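Local structure of beta-galactosidase (3OG2) at residues D60-I65 with E98-A103; I947-G952 with V988-G993. The protein probably hydrolyses terminal non-reducing beta-D-galactose residues from beta-D-galactosides, as a secreted family 35 glycoside hydrolase with a TIM-barrel domain. All blocks are in the same frame, centred on the assembly; numbering follows the deposited sequence.

Contact 1 of 2, residues D60-I65 with E98-A103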
# COMPACT_ATOMS: atom_id res chain seq x y z
N ASP A 60 -11.79 7.79 3.34
CA ASP A 60 -11.68 7.88 1.87
C ASP A 60 -11.13 6.61 1.30
O ASP A 60 -11.69 6.04 0.33
CB ASP A 60 -10.79 9.09 1.52
CG ASP A 60 -10.70 9.24 0.02
OD1 ASP A 60 -11.75 9.23 -0.67
OD2 ASP A 60 -9.57 9.41 -0.51
N VAL A 61 -10.02 6.12 1.85
CA VAL A 61 -9.48 4.89 1.25
C VAL A 61 -10.42 3.75 1.55
O VAL A 61 -10.61 2.88 0.64
CB VAL A 61 -8.05 4.76 1.78
CG1 VAL A 61 -7.09 5.63 0.96
CG2 VAL A 61 -7.98 5.22 3.22
N PHE A 62 -11.05 3.63 2.70
CA PHE A 62 -11.98 2.52 2.93
C PHE A 62 -13.17 2.58 2.00
O PHE A 62 -13.64 1.53 1.55
CB PHE A 62 -12.47 2.50 4.38
CG PHE A 62 -11.54 1.93 5.42
CD1 PHE A 62 -11.03 2.74 6.43
CD2 PHE A 62 -11.16 0.62 5.44
CE1 PHE A 62 -10.18 2.22 7.40
CE2 PHE A 62 -10.32 0.08 6.40
CZ PHE A 62 -9.83 0.87 7.41
N HIS A 63 -13.69 3.76 1.68
CA HIS A 63 -14.78 3.83 0.73
C HIS A 63 -14.37 3.27 -0.64
O HIS A 63 -15.12 2.63 -1.34
CB HIS A 63 -15.14 5.31 0.47
CG HIS A 63 -16.00 5.97 1.45
ND1 HIS A 63 -16.09 7.34 1.58
CD2 HIS A 63 -16.89 5.40 2.30
CE1 HIS A 63 -16.99 7.61 2.51
NE2 HIS A 63 -17.49 6.44 2.98
N LYS A 64 -13.11 3.59 -1.03
CA LYS A 64 -12.60 3.16 -2.34
C LYS A 64 -12.39 1.64 -2.33
O LYS A 64 -12.61 0.99 -3.36
CB LYS A 64 -11.33 3.94 -2.64
CG LYS A 64 -11.65 5.38 -3.00
CD LYS A 64 -10.46 6.33 -2.96
CE LYS A 64 -10.98 7.70 -3.46
NZ LYS A 64 -9.99 8.75 -3.30
N ILE A 65 -11.99 1.06 -1.21
CA ILE A 65 -11.82 -0.41 -1.15
C ILE A 65 -13.17 -1.10 -1.05
O ILE A 65 -13.41 -2.10 -1.73
CB ILE A 65 -10.90 -0.73 0.03
CG1 ILE A 65 -9.49 -0.21 -0.34
CG2 ILE A 65 -10.92 -2.23 0.34
CD1 ILE A 65 -8.46 -0.40 0.74
N GLU A 98 -7.11 4.33 16.54
CA GLU A 98 -8.54 4.46 16.76
C GLU A 98 -9.26 5.08 15.56
O GLU A 98 -10.34 4.56 15.19
CB GLU A 98 -8.82 5.22 18.06
CG GLU A 98 -8.23 4.51 19.27
CD GLU A 98 -8.47 3.02 19.38
OE1 GLU A 98 -9.62 2.58 19.20
OE2 GLU A 98 -7.50 2.28 19.64
N PRO A 99 -8.74 6.11 14.90
CA PRO A 99 -9.47 6.59 13.71
C PRO A 99 -9.52 5.59 12.57
O PRO A 99 -10.42 5.60 11.74
CB PRO A 99 -8.65 7.82 13.28
CG PRO A 99 -7.98 8.28 14.57
CD PRO A 99 -7.56 6.95 15.18
N PHE A 100 -8.54 4.71 12.49
CA PHE A 100 -8.48 3.67 11.49
C PHE A 100 -9.60 2.66 11.80
O PHE A 100 -10.37 2.30 10.90
CB PHE A 100 -7.09 3.05 11.49
CG PHE A 100 -6.80 2.12 10.31
CD1 PHE A 100 -6.51 2.69 9.09
CD2 PHE A 100 -6.76 0.74 10.45
CE1 PHE A 100 -6.13 1.90 8.03
CE2 PHE A 100 -6.42 -0.07 9.37
CZ PHE A 100 -6.11 0.51 8.14
N PHE A 101 -9.68 2.20 13.06
CA PHE A 101 -10.78 1.30 13.44
C PHE A 101 -12.15 1.92 13.21
O PHE A 101 -13.07 1.26 12.73
CB PHE A 101 -10.64 0.89 14.89
CG PHE A 101 -9.38 0.13 15.28
CD1 PHE A 101 -8.76 -0.76 14.41
CD2 PHE A 101 -8.81 0.31 16.54
CE1 PHE A 101 -7.61 -1.45 14.74
CE2 PHE A 101 -7.65 -0.41 16.90
CZ PHE A 101 -7.06 -1.29 16.00
N GLU A 102 -12.27 3.20 13.61
CA GLU A 102 -13.56 3.88 13.44
C GLU A 102 -13.95 4.00 11.99
O GLU A 102 -15.15 3.81 11.65
CB GLU A 102 -13.49 5.26 14.13
CG GLU A 102 -13.39 5.08 15.65
CD GLU A 102 -13.46 6.38 16.43
OE1 GLU A 102 -13.64 7.43 15.76
OE2 GLU A 102 -13.35 6.36 17.68
N ALA A 103 -12.97 4.30 11.14
CA ALA A 103 -13.29 4.40 9.72
C ALA A 103 -13.70 3.04 9.16
O ALA A 103 -14.56 2.95 8.30
CB ALA A 103 -12.11 4.94 8.92
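Lys-64 NZ is gripped by Asp-60 OD2 at 2.9 Å and by the carbonyl of Arg-352, while from the same helix Phe-62 reaches across to Phe-100 and Ala-103. Helices 58-66 and 98-107 are neighbouring outer helices of the TIM barrel, each belonging to a beta-alpha-beta crossover: the first follows strand 38-47 and leads into strand 72-76, and the second follows 72-76 and leads into 110-116. The lysine approaches Asp-60 OD2 on its syn side, only 19° out of the carboxylate plane, in an i to i+4 salt bridge. Asp-60 also pairs with Arg-352 and Arg-591, so a single carboxylate collects three cationic groups, an arrangement expected to stabilise its ionised form.

The helix-helix contact itself is apolar and buried, and Phe-62, modelled in two conformers, carries it; in one of them CG is anti to the carbonyl carbon (chi1 -79°), and the ring extends across to helix 98-107. Its edge meets the face of Phe-100 in an edge-to-face pair with planes at 52° and centroids 5.1 Å apart. Phe-62 CZ stands above the centre of the Phe-100 ring, 3.8 Å from Phe-100 CZ. Phe-100 makes further edge-to-face pairs with Tyr-58 and Phe-75, and Val-73 touches both phenylalanines, tying the interface to the barrel strand between them.

At CD1 of the Phe-62 ring, the small side chain of Ala-103 permits a close approach, with Phe-62 CA and Ala-103 CA 7.2 Å apart. Ala-104 and Ala-107 continue this alanine surface against the ring. The ring also meets backbone: Phe-62 CE1 lies 3.5 Å from Phe-100 O, which approaches obliquely, and Phe-62 CD1 packs obliquely against Ala-103 CB at 3.5 Å.

Contact 2 of 2, residues I947-G952 with V988-G993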
# COMPACT_ATOMS: atom_id res chain seq x y z
N ILE A 947 -2.16 17.11 5.62
CA ILE A 947 -0.81 17.58 5.87
C ILE A 947 -0.70 19.01 5.27
O ILE A 947 -0.25 19.90 5.99
CB ILE A 947 0.26 16.64 5.32
CG1 ILE A 947 0.22 15.25 5.99
CG2 ILE A 947 1.64 17.27 5.51
CD1 ILE A 947 0.42 15.26 7.50
N LEU A 948 -1.14 19.15 4.03
CA LEU A 948 -1.35 20.52 3.52
C LEU A 948 -2.68 21.10 3.97
O LEU A 948 -3.69 20.37 4.01
CB LEU A 948 -1.37 20.46 2.00
CG LEU A 948 -0.01 20.38 1.32
CD1 LEU A 948 -0.14 19.94 -0.13
CD2 LEU A 948 0.73 21.74 1.37
N ASP A 949 -2.75 22.39 4.25
CA ASP A 949 -3.94 23.14 4.57
C ASP A 949 -4.36 23.84 3.29
O ASP A 949 -3.68 24.75 2.79
CB ASP A 949 -3.63 24.12 5.72
CG ASP A 949 -4.86 24.90 6.15
OD1 ASP A 949 -5.89 24.89 5.44
OD2 ASP A 949 -4.81 25.59 7.21
N TYR A 950 -5.47 23.42 2.69
CA TYR A 950 -5.93 23.95 1.43
C TYR A 950 -6.62 25.29 1.58
O TYR A 950 -7.01 25.91 0.59
CB TYR A 950 -6.90 22.96 0.74
CG TYR A 950 -6.16 21.85 0.01
CD1 TYR A 950 -4.95 21.31 0.45
CD2 TYR A 950 -6.73 21.29 -1.13
CE1 TYR A 950 -4.34 20.28 -0.27
CE2 TYR A 950 -6.13 20.28 -1.86
CZ TYR A 950 -4.92 19.79 -1.40
OH TYR A 950 -4.35 18.78 -2.12
N ASN A 951 -6.77 25.78 2.81
CA ASN A 951 -7.44 27.09 3.02
C ASN A 951 -6.71 27.81 4.13
O ASN A 951 -7.20 28.27 5.15
CB ASN A 951 -8.94 26.86 3.31
CG ASN A 951 -9.66 26.49 2.01
OD1 ASN A 951 -10.04 25.32 1.76
ND2 ASN A 951 -9.86 27.50 1.14
N GLY A 952 -5.40 27.95 3.95
CA GLY A 952 -4.63 28.61 5.00
C GLY A 952 -3.15 28.60 4.64
O GLY A 952 -2.79 28.28 3.50
N VAL A 988 -11.91 16.60 5.03
CA VAL A 988 -10.56 16.36 5.50
C VAL A 988 -10.16 17.45 6.50
O VAL A 988 -10.20 18.62 6.19
CB VAL A 988 -9.54 16.34 4.36
CG1 VAL A 988 -8.12 16.01 4.88
CG2 VAL A 988 -9.93 15.35 3.27
N GLU A 989 -9.80 17.01 7.68
CA GLU A 989 -9.37 17.94 8.71
C GLU A 989 -7.88 18.12 8.66
O GLU A 989 -7.12 17.13 8.51
CB GLU A 989 -9.75 17.37 10.09
CG GLU A 989 -11.28 17.26 10.20
CD GLU A 989 -11.69 17.19 11.64
OE1 GLU A 989 -10.86 17.66 12.47
OE2 GLU A 989 -12.80 16.66 11.91
N VAL A 990 -7.44 19.34 8.83
CA VAL A 990 -6.00 19.62 8.83
C VAL A 990 -5.36 19.01 10.06
O VAL A 990 -5.84 19.18 11.18
CB VAL A 990 -5.78 21.15 8.80
CG1 VAL A 990 -4.30 21.45 8.90
CG2 VAL A 990 -6.44 21.74 7.54
N VAL A 991 -4.24 18.36 9.84
CA VAL A 991 -3.47 17.80 10.95
C VAL A 991 -2.73 18.93 11.64
O VAL A 991 -2.02 19.68 10.96
CB VAL A 991 -2.52 16.74 10.37
CG1 VAL A 991 -1.61 16.20 11.45
CG2 VAL A 991 -3.30 15.59 9.75
N LYS A 992 -2.91 19.04 12.93
CA LYS A 992 -2.40 20.16 13.73
C LYS A 992 -1.00 19.90 14.25
O LYS A 992 -0.78 19.75 15.46
CB LYS A 992 -3.35 20.45 14.91
CG LYS A 992 -4.79 20.69 14.45
CD LYS A 992 -5.75 21.14 15.55
CE LYS A 992 -7.16 21.38 15.03
NZ LYS A 992 -8.24 20.56 15.64
N GLY A 993 -0.03 19.83 13.34
CA GLY A 993 1.34 19.63 13.79
C GLY A 993 1.84 20.86 14.56
O GLY A 993 1.57 22.00 14.17
O HOH W 1 -0.51 20.22 8.78
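The backbones of two irregular segments approach at two points, with CA atoms 5.7 Å apart at Ile-947 and Val-991 and 5.9 Å apart at Asp-949 and Val-990, yet no direct hydrogen bond joins them. A water bridges the gap instead, donating to Ile-947 O at 2.8 Å and to Val-991 O at 2.7 Å. Asn-924 ND2 also donates to Ile-947 O, giving that carbonyl two partners. The contact joins the loop entering strand 953-962 of an all-beta domain near the C-terminus to the C-terminal tail that follows strand 981-982.

Val-990 points its CG2 methyl at the carboxylate of Asp-949, lying over one face of the group, 3.8 Å from Asp-949 CG. The two side chains cross at about a right angle. On the other side of the carboxylate plane, Asp-949 OD1 accepts the backbone N of Asn-951 at 2.9 Å, closing an Asx turn; the bond is fairly straight (159°) but enters 37° out of that plane. Having CG anti to the backbone N (chi1 -177°) brings the Asp-949 carboxylate round to this amide. An alanine here is likely to leave the Asn-951 amide without its acceptor and the Val-990 methyl without the flat group it rests on. Ile-947 CD1 makes a looser apolar contact with Val-991 CB at 4.4 Å, and Phe-926 touches both residues.

Between the two segments the contact is methyl packing and a shared water, with a backbone bond from Val-991 to Gly-946 beside it, while the bond that Asp-949 OD1 accepts stays within its own loop and shapes the turn against which the tail lies.

Contact 1 closes before contact 2 opens along the chain, and the two do not touch: their centres are 18 Å apart and their nearest atoms about 7 Å. Contact 1 packs two outer helices of the catalytic barrel, whereas contact 2 fastens the C-terminal tail to an all-beta domain. That tail also reaches the barrel, since Glu-989 N is hydrogen-bonded to Ser-56 OG and Val-988 touches Leu-57, just ahead of helix 58-66. Only contact 1 comes near the galactose site, unoccupied here: the side chain of Phe-100 is about 9 Å from that of Tyr-76, a galactose-binding residue. Contact 2 lies away from the annotated sites.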